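BtGH115A (Bacteroides thetaiotaomicron, PDB 5BY3) acts as a family GH115 4-O-methyl-alpha-glucuronidase with specificity for decorated arabinogalactans. Local coordinates at residues W134-T139 with F556-Y561; Y290-R295 with V337-I342; W521-I526 with A576-H581; S689-I694 with K744-V749. All blocks are in the same frame, centred on the assembly; numbering follows the deposited sequence.

Contact 1: W134-T139 with F556-Y561; sequences WWADVT and FELVKY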
loop_
_atom_site.group_PDB
_atom_site.type_symbol
_atom_site.label_atom_id
_atom_site.label_comp_id
_atom_site.label_asym_id
_atom_site.label_seq_id
_atom_site.Cartn_x
_atom_site.Cartn_y
_atom_site.Cartn_z
ATOM N N TRP A 134 -11.490 -16.078 0.549
ATOM C CA TRP A 134 -10.484 -17.092 0.728
ATOM C C TRP A 134 -9.271 -16.566 1.495
ATOM O O TRP A 134 -8.762 -17.281 2.375
ATOM C CB TRP A 134 -10.056 -17.662 -0.618
ATOM C CG TRP A 134 -9.266 -18.947 -0.450
ATOM C CD1 TRP A 134 -9.767 -20.218 -0.228
ATOM C CD2 TRP A 134 -7.838 -19.078 -0.494
ATOM N NE1 TRP A 134 -8.728 -21.112 -0.132
ATOM C CE2 TRP A 134 -7.537 -20.449 -0.283
ATOM C CE3 TRP A 134 -6.790 -18.173 -0.711
ATOM C CZ2 TRP A 134 -6.234 -20.938 -0.273
ATOM C CZ3 TRP A 134 -5.483 -18.650 -0.696
ATOM C CH2 TRP A 134 -5.214 -20.032 -0.471
ATOM N N TRP A 135 -8.834 -15.336 1.166
ATOM C CA TRP A 135 -7.528 -14.819 1.581
ATOM C C TRP A 135 -7.466 -14.352 3.051
ATOM O O TRP A 135 -6.375 -14.250 3.656
ATOM C CB TRP A 135 -7.034 -13.728 0.617
ATOM C CG TRP A 135 -6.309 -14.289 -0.619
ATOM C CD1 TRP A 135 -6.865 -14.583 -1.867
ATOM C CD2 TRP A 135 -4.927 -14.651 -0.707
ATOM N NE1 TRP A 135 -5.896 -15.081 -2.700
ATOM C CE2 TRP A 135 -4.700 -15.128 -2.022
ATOM C CE3 TRP A 135 -3.844 -14.612 0.200
ATOM C CZ2 TRP A 135 -3.452 -15.577 -2.441
ATOM C CZ3 TRP A 135 -2.602 -15.041 -0.219
ATOM C CH2 TRP A 135 -2.417 -15.542 -1.534
ATOM N N ALA A 136 -8.629 -14.078 3.626
ATOM C CA ALA A 136 -8.694 -13.923 5.067
ATOM C C ALA A 136 -9.858 -14.709 5.665
ATOM O O ALA A 136 -10.315 -14.407 6.750
ATOM C CB ALA A 136 -8.743 -12.457 5.463
ATOM N N ASP A 137 -10.341 -15.704 4.925
ATOM C CA ASP A 137 -11.364 -16.642 5.422
ATOM C C ASP A 137 -12.634 -15.943 5.805
ATOM O O ASP A 137 -13.290 -16.356 6.765
ATOM C CB ASP A 137 -10.861 -17.457 6.628
ATOM C CG ASP A 137 -9.542 -18.107 6.358
ATOM O OD1 ASP A 137 -9.518 -19.133 5.637
ATOM O OD2 ASP A 137 -8.519 -17.571 6.829
ATOM N N VAL A 138 -12.988 -14.897 5.060
ATOM C CA VAL A 138 -14.203 -14.144 5.334
ATOM C C VAL A 138 -15.397 -14.897 4.712
ATOM O O VAL A 138 -15.927 -14.531 3.648
ATOM C CB VAL A 138 -14.027 -12.700 4.862
ATOM C CG1 VAL A 138 -15.281 -11.880 5.087
ATOM C CG2 VAL A 138 -12.835 -12.060 5.590
ATOM N N THR A 139 -15.819 -15.967 5.388
ATOM C CA THR A 139 -16.842 -16.857 4.844
ATOM C C THR A 139 -18.114 -16.122 4.397
ATOM O O THR A 139 -18.765 -15.485 5.210
ATOM C CB THR A 139 -17.204 -17.972 5.830
ATOM O OG1 THR A 139 -16.009 -18.468 6.475
ATOM C CG2 THR A 139 -17.924 -19.133 5.083
ATOM N N PHE A 556 -9.166 -13.371 13.957
ATOM C CA PHE A 556 -7.830 -13.500 14.503
ATOM C C PHE A 556 -6.838 -12.821 13.546
ATOM O O PHE A 556 -5.972 -12.054 13.958
ATOM C CB PHE A 556 -7.444 -14.965 14.793
ATOM C CG PHE A 556 -6.162 -15.094 15.579
ATOM C CD1 PHE A 556 -6.181 -15.099 16.975
ATOM C CD2 PHE A 556 -4.918 -15.164 14.920
ATOM C CE1 PHE A 556 -4.982 -15.171 17.701
ATOM C CE2 PHE A 556 -3.728 -15.252 15.630
ATOM C CZ PHE A 556 -3.755 -15.265 17.022
ATOM N N GLU A 557 -7.028 -13.109 12.269
ATOM C CA GLU A 557 -6.237 -12.572 11.167
ATOM C C GLU A 557 -6.249 -11.056 11.033
ATOM O O GLU A 557 -5.181 -10.461 10.903
ATOM C CB GLU A 557 -6.683 -13.222 9.854
ATOM C CG GLU A 557 -6.185 -14.639 9.729
ATOM C CD GLU A 557 -6.848 -15.384 8.616
ATOM O OE1 GLU A 557 -6.772 -14.917 7.461
ATOM O OE2 GLU A 557 -7.420 -16.461 8.903
ATOM N N LEU A 558 -7.434 -10.450 11.130
ATOM C CA LEU A 558 -7.616 -9.028 10.802
ATOM C C LEU A 558 -7.660 -8.080 11.996
ATOM O O LEU A 558 -7.327 -6.909 11.864
ATOM C CB LEU A 558 -8.862 -8.860 9.935
ATOM C CG LEU A 558 -8.877 -9.752 8.657
ATOM C CD1 LEU A 558 -10.257 -9.815 8.046
ATOM C CD2 LEU A 558 -7.892 -9.306 7.601
ATOM N N VAL A 559 -8.059 -8.573 13.159
ATOM C CA VAL A 559 -8.141 -7.744 14.363
ATOM C C VAL A 559 -7.232 -8.268 15.472
ATOM O O VAL A 559 -6.342 -7.560 15.908
ATOM C CB VAL A 559 -9.616 -7.564 14.858
ATOM C CG1 VAL A 559 -9.688 -6.606 16.018
ATOM C CG2 VAL A 559 -10.491 -6.993 13.765
ATOM N N LYS A 560 -7.441 -9.504 15.911
ATOM C CA LYS A 560 -6.809 -9.994 17.140
ATOM C C LYS A 560 -5.289 -10.128 16.993
ATOM O O LYS A 560 -4.561 -9.590 17.817
ATOM C CB LYS A 560 -7.472 -11.300 17.618
ATOM C CG LYS A 560 -7.182 -11.686 19.062
ATOM C CD LYS A 560 -8.190 -12.699 19.582
ATOM C CE LYS A 560 -7.992 -12.982 21.064
ATOM N NZ LYS A 560 -7.096 -14.149 21.274
ATOM N N TYR A 561 -4.798 -10.798 15.952
ATOM C CA TYR A 561 -3.334 -10.893 15.781
ATOM C C TYR A 561 -2.636 -9.529 15.699
ATOM O O TYR A 561 -1.705 -9.342 16.474
ATOM C CB TYR A 561 -2.879 -11.820 14.630
ATOM C CG TYR A 561 -1.353 -12.036 14.611
ATOM C CD1 TYR A 561 -0.743 -12.997 15.449
ATOM C CD2 TYR A 561 -0.519 -11.256 13.796
ATOM C CE1 TYR A 561 0.632 -13.175 15.456
ATOM C CE2 TYR A 561 0.835 -11.435 13.801
ATOM C CZ TYR A 561 1.412 -12.394 14.630
ATOM O OH TYR A 561 2.781 -12.553 14.642
#

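Contact 2: Y290-R295 with V337-I342; sequences YTLGMR and VPQVFI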
loop_
_atom_site.group_PDB
_atom_site.type_symbol
_atom_site.label_atom_id
_atom_site.label_comp_id
_atom_site.label_asym_id
_atom_site.label_seq_id
_atom_site.Cartn_x
_atom_site.Cartn_y
_atom_site.Cartn_z
ATOM N N TYR A 290 6.170 -3.432 -19.927
ATOM C CA TYR A 290 7.627 -3.530 -20.099
ATOM C C TYR A 290 8.264 -2.417 -19.332
ATOM O O TYR A 290 8.020 -1.226 -19.644
ATOM C CB TYR A 290 8.010 -3.465 -21.591
ATOM C CG TYR A 290 7.592 -4.705 -22.330
ATOM C CD1 TYR A 290 8.434 -5.822 -22.359
ATOM C CD2 TYR A 290 6.323 -4.811 -22.935
ATOM C CE1 TYR A 290 8.058 -6.976 -22.993
ATOM C CE2 TYR A 290 5.946 -5.993 -23.587
ATOM C CZ TYR A 290 6.819 -7.058 -23.591
ATOM O OH TYR A 290 6.507 -8.254 -24.186
ATOM N N THR A 291 9.029 -2.789 -18.300
ATOM C CA THR A 291 9.827 -1.798 -17.579
ATOM C C THR A 291 11.062 -1.456 -18.438
ATOM O O THR A 291 11.745 -2.355 -18.912
ATOM C CB THR A 291 10.227 -2.283 -16.156
ATOM O OG1 THR A 291 9.108 -2.137 -15.274
ATOM C CG2 THR A 291 11.340 -1.450 -15.568
ATOM N N LEU A 292 11.342 -0.166 -18.630
ATOM C CA LEU A 292 12.518 0.239 -19.396
ATOM C C LEU A 292 13.681 0.599 -18.490
ATOM O O LEU A 292 13.493 0.788 -17.281
ATOM C CB LEU A 292 12.189 1.389 -20.342
ATOM C CG LEU A 292 11.274 1.091 -21.527
ATOM C CD1 LEU A 292 11.418 2.218 -22.541
ATOM C CD2 LEU A 292 11.582 -0.255 -22.167
ATOM N N GLY A 293 14.879 0.687 -19.077
ATOM C CA GLY A 293 16.057 1.174 -18.370
ATOM C C GLY A 293 16.924 0.068 -17.825
ATOM O O GLY A 293 16.823 -1.074 -18.251
HETATM N N MSE A 294 17.779 0.433 -16.872
HETATM C CA MSE A 294 18.776 -0.472 -16.279
HETATM C C MSE A 294 19.249 0.062 -14.938
HETATM O O MSE A 294 19.577 1.253 -14.797
HETATM C CB MSE A 294 19.982 -0.683 -17.206
HETATM C CG MSE A 294 20.640 -2.011 -16.860
HETATM SE SE MSE A 294 21.954 -2.486 -18.245
HETATM C CE MSE A 294 22.800 -4.117 -17.556
ATOM N N ARG A 295 19.266 -0.830 -13.944
ATOM C CA ARG A 295 19.921 -0.592 -12.650
ATOM C C ARG A 295 20.877 -1.760 -12.410
ATOM O O ARG A 295 21.431 -2.316 -13.380
ATOM C CB ARG A 295 18.888 -0.449 -11.514
ATOM C CG ARG A 295 18.022 0.809 -11.568
ATOM C CD ARG A 295 16.953 0.799 -10.471
ATOM N NE ARG A 295 17.445 1.328 -9.193
ATOM C CZ ARG A 295 17.337 0.720 -8.011
ATOM N NH1 ARG A 295 16.711 -0.450 -7.878
ATOM N NH2 ARG A 295 17.839 1.318 -6.941
ATOM N N VAL A 337 2.818 -0.404 -27.525
ATOM C CA VAL A 337 3.343 -1.340 -26.507
ATOM C C VAL A 337 3.389 -0.587 -25.186
ATOM O O VAL A 337 4.004 0.484 -25.123
ATOM C CB VAL A 337 4.767 -1.840 -26.814
ATOM C CG1 VAL A 337 5.164 -2.933 -25.841
ATOM C CG2 VAL A 337 4.882 -2.371 -28.235
ATOM N N PRO A 338 2.736 -1.124 -24.126
ATOM C CA PRO A 338 2.777 -0.364 -22.861
ATOM C C PRO A 338 4.150 -0.445 -22.126
ATOM O O PRO A 338 4.753 -1.516 -21.976
ATOM C CB PRO A 338 1.611 -0.952 -22.054
ATOM C CG PRO A 338 1.419 -2.318 -22.595
ATOM C CD PRO A 338 1.846 -2.300 -24.037
ATOM N N GLN A 339 4.618 0.715 -21.691
ATOM C CA GLN A 339 5.988 0.875 -21.257
ATOM C C GLN A 339 6.103 1.719 -19.995
ATOM O O GLN A 339 5.404 2.714 -19.840
ATOM C CB GLN A 339 6.814 1.487 -22.411
ATOM C CG GLN A 339 7.231 0.436 -23.445
ATOM C CD GLN A 339 7.735 1.027 -24.743
ATOM O OE1 GLN A 339 8.888 1.437 -24.849
ATOM N NE2 GLN A 339 6.868 1.059 -25.749
ATOM N N VAL A 340 7.007 1.350 -19.095
ATOM C CA VAL A 340 7.166 2.144 -17.880
ATOM C C VAL A 340 8.645 2.428 -17.622
ATOM O O VAL A 340 9.506 1.573 -17.827
ATOM C CB VAL A 340 6.430 1.485 -16.650
ATOM C CG1 VAL A 340 7.052 0.151 -16.245
ATOM C CG2 VAL A 340 6.372 2.414 -15.422
ATOM N N PHE A 341 8.920 3.640 -17.160
ATOM C CA PHE A 341 10.219 3.963 -16.650
ATOM C C PHE A 341 10.062 4.371 -15.188
ATOM O O PHE A 341 9.242 5.262 -14.871
ATOM C CB PHE A 341 10.867 5.091 -17.488
ATOM C CG PHE A 341 12.201 5.544 -16.960
ATOM C CD1 PHE A 341 13.284 4.640 -16.851
ATOM C CD2 PHE A 341 12.385 6.863 -16.532
ATOM C CE1 PHE A 341 14.518 5.040 -16.345
ATOM C CE2 PHE A 341 13.633 7.272 -16.041
ATOM C CZ PHE A 341 14.687 6.357 -15.951
ATOM N N ILE A 342 10.844 3.719 -14.318
ATOM C CA ILE A 342 10.692 3.863 -12.858
ATOM C C ILE A 342 11.955 4.430 -12.226
ATOM O O ILE A 342 12.881 3.669 -11.948
ATOM C CB ILE A 342 10.307 2.533 -12.151
ATOM C CG1 ILE A 342 9.209 1.830 -12.932
ATOM C CG2 ILE A 342 9.824 2.787 -10.701
ATOM C CD1 ILE A 342 9.121 0.371 -12.643
#

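Contact 3: W521-I526 with A576-H581; sequences WSEREI and AQLARH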
loop_
_atom_site.group_PDB
_atom_site.type_symbol
_atom_site.label_atom_id
_atom_site.label_comp_id
_atom_site.label_asym_id
_atom_site.label_seq_id
_atom_site.Cartn_x
_atom_site.Cartn_y
_atom_site.Cartn_z
ATOM N N TRP A 521 11.445 8.982 25.573
ATOM C CA TRP A 521 10.139 9.242 26.180
ATOM C C TRP A 521 10.220 9.146 27.718
ATOM O O TRP A 521 11.035 8.403 28.249
ATOM C CB TRP A 521 9.073 8.283 25.634
ATOM C CG TRP A 521 8.854 8.224 24.129
ATOM C CD1 TRP A 521 9.225 9.163 23.164
ATOM C CD2 TRP A 521 8.177 7.177 23.414
ATOM N NE1 TRP A 521 8.832 8.730 21.904
ATOM C CE2 TRP A 521 8.205 7.515 22.031
ATOM C CE3 TRP A 521 7.571 5.970 23.804
ATOM C CZ2 TRP A 521 7.630 6.707 21.068
ATOM C CZ3 TRP A 521 7.032 5.182 22.865
ATOM C CH2 TRP A 521 7.033 5.546 21.504
ATOM N N SER A 522 9.386 9.905 28.424
ATOM C CA SER A 522 9.351 9.868 29.885
ATOM C C SER A 522 8.643 8.627 30.405
ATOM O O SER A 522 7.859 8.027 29.691
ATOM C CB SER A 522 8.571 11.061 30.392
ATOM O OG SER A 522 7.205 10.887 30.031
ATOM N N GLU A 523 8.892 8.276 31.660
ATOM C CA GLU A 523 8.119 7.257 32.375
ATOM C C GLU A 523 6.610 7.409 32.233
ATOM O O GLU A 523 5.900 6.432 31.918
ATOM C CB GLU A 523 8.511 7.193 33.847
ATOM C CG GLU A 523 8.456 5.750 34.340
ATOM C CD GLU A 523 8.558 5.584 35.850
ATOM O OE1 GLU A 523 9.246 6.400 36.492
ATOM O OE2 GLU A 523 7.975 4.608 36.371
ATOM N N ARG A 524 6.141 8.639 32.416
ATOM C CA ARG A 524 4.727 8.988 32.267
ATOM C C ARG A 524 4.200 8.623 30.855
ATOM O O ARG A 524 3.268 7.828 30.739
ATOM C CB ARG A 524 4.487 10.454 32.671
ATOM C CG ARG A 524 3.049 10.933 32.550
ATOM C CD ARG A 524 3.013 12.448 32.560
ATOM N NE ARG A 524 2.127 12.999 31.519
ATOM C CZ ARG A 524 2.462 13.249 30.244
ATOM N NH1 ARG A 524 3.686 12.997 29.790
ATOM N NH2 ARG A 524 1.556 13.756 29.406
ATOM N N GLU A 525 4.844 9.136 29.804
ATOM C CA GLU A 525 4.500 8.803 28.393
ATOM C C GLU A 525 4.529 7.287 28.096
ATOM O O GLU A 525 3.707 6.778 27.332
ATOM C CB GLU A 525 5.434 9.546 27.411
ATOM C CG GLU A 525 5.200 11.054 27.322
ATOM C CD GLU A 525 6.356 11.869 26.693
ATOM O OE1 GLU A 525 7.538 11.459 26.757
ATOM O OE2 GLU A 525 6.085 12.983 26.171
ATOM N N ILE A 526 5.468 6.574 28.715
ATOM C CA ILE A 526 5.590 5.129 28.527
ATOM C C ILE A 526 4.386 4.417 29.136
ATOM O O ILE A 526 3.719 3.620 28.455
ATOM C CB ILE A 526 6.923 4.595 29.090
ATOM C CG1 ILE A 526 8.084 5.058 28.227
ATOM C CG2 ILE A 526 6.918 3.081 29.164
ATOM C CD1 ILE A 526 9.425 4.970 28.912
ATOM N N ALA A 576 11.111 -3.613 29.037
ATOM C CA ALA A 576 12.558 -3.694 28.921
ATOM C C ALA A 576 13.237 -2.353 29.231
ATOM O O ALA A 576 14.291 -2.325 29.922
ATOM C CB ALA A 576 12.941 -4.185 27.536
ATOM N N GLN A 577 12.637 -1.256 28.738
ATOM C CA GLN A 577 13.197 0.078 28.973
ATOM C C GLN A 577 13.050 0.473 30.453
ATOM O O GLN A 577 13.993 1.013 31.053
ATOM C CB GLN A 577 12.588 1.128 28.047
ATOM C CG GLN A 577 12.944 2.563 28.420
ATOM C CD GLN A 577 12.769 3.543 27.286
ATOM O OE1 GLN A 577 12.617 3.159 26.127
ATOM N NE2 GLN A 577 12.805 4.819 27.609
ATOM N N LEU A 578 11.871 0.203 31.025
ATOM C CA LEU A 578 11.628 0.425 32.459
ATOM C C LEU A 578 12.538 -0.453 33.313
ATOM O O LEU A 578 13.046 0.031 34.315
ATOM C CB LEU A 578 10.175 0.208 32.832
ATOM C CG LEU A 578 9.122 1.117 32.202
ATOM C CD1 LEU A 578 7.765 0.515 32.477
ATOM C CD2 LEU A 578 9.217 2.560 32.668
ATOM N N ALA A 579 12.794 -1.689 32.863
ATOM C CA ALA A 579 13.675 -2.642 33.549
ATOM C C ALA A 579 15.152 -2.243 33.610
ATOM O O ALA A 579 15.770 -2.389 34.662
ATOM C CB ALA A 579 13.525 -4.035 32.950
ATOM N N ARG A 580 15.712 -1.780 32.485
ATOM C CA ARG A 580 17.056 -1.170 32.427
ATOM C C ARG A 580 17.255 -0.102 33.484
ATOM O O ARG A 580 18.355 0.045 33.999
ATOM C CB ARG A 580 17.328 -0.520 31.044
ATOM C CG ARG A 580 17.687 -1.502 29.928
ATOM C CD ARG A 580 18.278 -0.801 28.704
ATOM N NE ARG A 580 17.311 0.054 27.988
ATOM C CZ ARG A 580 16.461 -0.376 27.060
ATOM N NH1 ARG A 580 16.407 -1.668 26.709
ATOM N NH2 ARG A 580 15.639 0.483 26.490
ATOM N N HIS A 581 16.210 0.690 33.748
ATOM C CA HIS A 581 16.282 1.758 34.748
ATOM C C HIS A 581 15.738 1.340 36.137
ATOM O O HIS A 581 15.447 2.202 36.956
ATOM C CB HIS A 581 15.568 3.036 34.254
ATOM C CG HIS A 581 16.235 3.689 33.088
ATOM N ND1 HIS A 581 15.968 3.329 31.779
ATOM C CD2 HIS A 581 17.154 4.682 33.031
ATOM C CE1 HIS A 581 16.705 4.066 30.965
ATOM N NE2 HIS A 581 17.425 4.902 31.698
#

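Contact 4: S689-I694 with K744-V749; sequences SVEVDI and KIVLPV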
loop_
_atom_site.group_PDB
_atom_site.type_symbol
_atom_site.label_atom_id
_atom_site.label_comp_id
_atom_site.label_asym_id
_atom_site.label_seq_id
_atom_site.Cartn_x
_atom_site.Cartn_y
_atom_site.Cartn_z
ATOM N N SER A 689 12.222 34.227 27.285
ATOM C CA SER A 689 12.064 33.694 25.931
ATOM C C SER A 689 11.048 32.565 25.906
ATOM O O SER A 689 10.596 32.113 26.964
ATOM C CB SER A 689 13.423 33.190 25.403
ATOM O OG SER A 689 14.234 34.246 24.914
ATOM N N VAL A 690 10.708 32.126 24.687
ATOM C CA VAL A 690 9.786 30.994 24.423
ATOM C C VAL A 690 10.386 30.023 23.401
ATOM O O VAL A 690 10.941 30.461 22.377
ATOM C CB VAL A 690 8.364 31.470 23.970
ATOM C CG1 VAL A 690 8.415 32.313 22.695
ATOM C CG2 VAL A 690 7.411 30.295 23.810
ATOM N N GLU A 691 10.280 28.716 23.683
ATOM C CA GLU A 691 10.716 27.688 22.720
ATOM C C GLU A 691 9.519 27.178 21.937
ATOM O O GLU A 691 8.672 26.488 22.477
ATOM C CB GLU A 691 11.452 26.524 23.414
ATOM C CG GLU A 691 12.252 25.622 22.465
ATOM C CD GLU A 691 12.530 24.236 23.038
ATOM O OE1 GLU A 691 13.378 24.098 23.944
ATOM O OE2 GLU A 691 11.894 23.270 22.581
ATOM N N VAL A 692 9.444 27.512 20.663
ATOM C CA VAL A 692 8.328 27.037 19.838
ATOM C C VAL A 692 8.690 25.744 19.132
ATOM O O VAL A 692 9.652 25.713 18.382
ATOM C CB VAL A 692 7.859 28.126 18.849
ATOM C CG1 VAL A 692 6.646 27.652 18.040
ATOM C CG2 VAL A 692 7.545 29.392 19.628
ATOM N N ASP A 693 7.893 24.700 19.374
ATOM C CA ASP A 693 8.133 23.313 18.941
ATOM C C ASP A 693 7.007 22.956 17.980
ATOM O O ASP A 693 5.868 22.800 18.380
ATOM C CB ASP A 693 8.114 22.422 20.190
ATOM C CG ASP A 693 8.571 20.982 19.933
ATOM O OD1 ASP A 693 8.724 20.587 18.757
ATOM O OD2 ASP A 693 8.735 20.229 20.938
ATOM N N ILE A 694 7.332 22.876 16.706
ATOM C CA ILE A 694 6.345 22.721 15.637
ATOM C C ILE A 694 6.535 21.351 14.993
ATOM O O ILE A 694 7.652 20.983 14.611
ATOM C CB ILE A 694 6.473 23.830 14.564
ATOM C CG1 ILE A 694 6.330 25.205 15.206
ATOM C CG2 ILE A 694 5.422 23.667 13.474
ATOM C CD1 ILE A 694 6.745 26.342 14.300
ATOM N N LYS A 744 12.166 23.307 16.041
ATOM C CA LYS A 744 12.224 24.126 17.234
ATOM C C LYS A 744 12.743 25.517 16.906
ATOM O O LYS A 744 13.663 25.693 16.086
ATOM C CB LYS A 744 13.109 23.470 18.280
ATOM C CG LYS A 744 12.548 22.140 18.754
ATOM C CD LYS A 744 13.290 21.602 19.970
ATOM C CE LYS A 744 12.469 20.543 20.698
ATOM N NZ LYS A 744 12.243 19.346 19.854
ATOM N N ILE A 745 12.128 26.512 17.531
ATOM C CA ILE A 745 12.611 27.885 17.440
ATOM C C ILE A 745 12.523 28.582 18.795
ATOM O O ILE A 745 11.575 28.385 19.566
ATOM C CB ILE A 745 11.928 28.679 16.292
ATOM C CG1 ILE A 745 12.706 29.951 15.983
ATOM C CG2 ILE A 745 10.475 28.999 16.607
ATOM C CD1 ILE A 745 12.503 30.445 14.566
ATOM N N VAL A 746 13.545 29.373 19.084
ATOM C CA VAL A 746 13.560 30.225 20.265
ATOM C C VAL A 746 13.294 31.676 19.822
ATOM O O VAL A 746 13.929 32.196 18.869
ATOM C CB VAL A 746 14.859 30.023 21.089
ATOM C CG1 VAL A 746 15.161 31.208 22.002
ATOM C CG2 VAL A 746 14.767 28.727 21.898
ATOM N N LEU A 747 12.313 32.292 20.487
ATOM C CA LEU A 747 11.937 33.684 20.218
ATOM C C LEU A 747 11.907 34.514 21.497
ATOM O O LEU A 747 11.591 33.987 22.574
ATOM C CB LEU A 747 10.588 33.782 19.497
ATOM C CG LEU A 747 10.295 33.032 18.186
ATOM C CD1 LEU A 747 8.775 33.000 17.952
ATOM C CD2 LEU A 747 11.050 33.587 16.987
ATOM N N PRO A 748 12.253 35.817 21.387
ATOM C CA PRO A 748 12.091 36.704 22.544
ATOM C C PRO A 748 10.638 37.131 22.702
ATOM O O PRO A 748 10.017 37.508 21.709
ATOM C CB PRO A 748 12.953 37.913 22.174
ATOM C CG PRO A 748 13.005 37.924 20.670
ATOM C CD PRO A 748 12.910 36.492 20.240
ATOM N N VAL A 749 10.094 37.045 23.917
ATOM C CA VAL A 749 8.838 37.748 24.250
ATOM C C VAL A 749 9.121 39.256 24.411
ATOM O O VAL A 749 10.279 39.659 24.560
ATOM C CB VAL A 749 8.131 37.197 25.532
ATOM C CG1 VAL A 749 8.026 35.679 25.490
ATOM C CG2 VAL A 749 8.803 37.673 26.829
#

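Contact 1: W134-T139 with F556-Y561
Ala136 lays its methyl against the isopropyl end of Leu558, CB to CD2 3.9 Å, and Val138 reaches the other branch of that leucine, CG2 to CD1 4.2 Å. This small apolar patch seats the loop 134-139 on helix 552-580; Trp469 also packs on Leu558. Beside it two acids meet. Glu557, with CG anti to its carbonyl carbon (chi1 -75°) and the chain extended beyond, sets its carboxylate against the loop, where OE1 lies 3.2 Å from Ala136 CA. Asp137 comes across it at about a right angle, the two carboxylate planes turned 86° apart, and Asp137 OD2 approaches Glu557 OE2 to 2.6 Å. Both groups are buried, yet each has a cation: Lys438 forms a salt bridge with Glu557 OE1, Lys610 with Asp137 OD1, and Trp611 NE1 donates to Asp137 OD2. So short an oxygen-oxygen distance suggests that one of the acids holds a proton, and the two lysines would help offset the remaining negative charge where loop and helix join.

Contact 2: Y290-R295 with V337-I342
Tyr290 and Val340 sit at the tight centre of this strand pair. Val340 N donates to Tyr290 O over 2.8 Å, and Leu292 N closes on Val340 O at 2.7 Å, nearly straight at 168°. On one face Thr291 and Val340 meet at Thr291 OG1 and Val340 CG1, 3.2 Å apart; the valine methyl gets there by standing between its own N and carbonyl carbon (chi1 66°). Thr291 OG1 is hydrogen-bonded to Ala241 O. On the other face Gln339 OE1 lies 3.5 Å from Leu292 CD1 and accepts from Arg323, while Gln339 NE2 donates to Val337 O at 3.0 Å, from above that carbonyl's plane. A leucine in place of Gln339 has no amide, and Arg323 and Val337 O would probably each be left without a mate. The looser side is at Pro338, partly exposed and touching mainly through its carbonyl, which takes Tyr290 N. Two parallel strands joined through helix 308-329, which packs on Leu292 and Gln339, make a beta-alpha-beta unit of the family's TIM-barrel-type domain.

Contact 3: W521-I526 with A576-H581
Ser522 OG is gripped by two partners at the start of the helix whose Glu523 and Ile526 touch Gln577 and Leu578: Glu525 N donates to it over 2.9 Å, and Asp640 OD1 is its second hydrogen-bond partner. Glu525 returns the favour, its OE1 taking Ser522 N at 2.9 Å on the anti side of the carboxylate, which completes a capping box. With its first turn fixed in this way, the helix presents Ile526 to helix 552-580. Ile526 CD1 comes within 3.6 Å of Gln577 NE2, the two side chains slanting past each other. Gln577 gets its amide there with CG opposite the backbone N (chi1 169°) and an extended chain, and its OE1 accepts from Leu519 N in the loop leading up to the cap. At the next residue, Leu578 CD2 meets two side chains of the capped helix, Glu523 CG at 3.7 Å, the glutamate crossing it at about a right angle, and, more loosely, Ile526 CG2 at 4.2 Å. Just past the C-terminal end of helix 552-580, His581 folds back so that ND1 donates in its ring plane to Gln577 O, 3.1 Å away and nearly straight at 175°. No hydrogen bond joins the two segments directly, so the helices meet here through van der Waals contact, and the polar bonds are spent within each segment or on neighbours such as Leu519.

Contact 4: S689-I694 with K744-V749
Val690 pairs with Leu747, and Val692 with Ile745, through two reciprocal sets of backbone hydrogen bonds. In the first, Val690 N to Leu747 O and Leu747 N to Val690 O both measure 3.0 Å; the second is shorter, Val692 N to Ile745 O 2.6 Å and Ile745 N to Val692 O 2.7 Å. CA-H...O contacts fill in between, the closest from Lys744 CA to Val692 O at 3.2 Å. Apolar side chains cover one face. Val690 and Leu747 lie alongside each other, and Val692 CB rests 3.6 Å from Ile745 CG2, a methyl held between its own N and carbonyl carbon. Val692 and Leu747 also touch Leu757, and Leu747 reaches Leu713; those leucines belong to strands of a second antiparallel sheet, so this face looks into the core of a beta sandwich, consistent with the galactose-binding-like C-terminal domain of the family. The other face carries the charged side chains together with Val746, whose CG2 lies against Glu691 CG. Lys744 runs beside Asp693 and bends at its last torsion (64°), leaving NZ 3.8 Å from Asp693 OD2, a long salt bridge. Glu691 OE2 lies over the lysine's carbon chain, 3.4 Å from Lys744 CE, while its OE1 is salt-bridged to Arg641. Asp693 OD1 has a stronger partner in Arg695 NE; an asparagine in this place would remove the carboxylate charge, which would probably weaken the hold on Arg695 and leave Lys744 with just the more distant Glu691 of the two segments' acids.

In the fold
Running from the N terminus, the chain first passes the loop 134-139, which waits more than four hundred residues for its partner in helix 552-580; contact 1 thus closes a very long loop. Contact 2 opens and closes within that span, a short excursion through helix 308-329 between neighbouring strands of the parallel barrel sheet. Contact 3 opens at 521-526, still within the span, but closes beyond contact 1's second segment, so the two cross. Both use helix 552-580, tying its early part to the N-terminal region and its far end to helix 523-543. Contact 4 follows in series, in the C-terminal domain, its nearest atoms about 9 Å from those of contact 3.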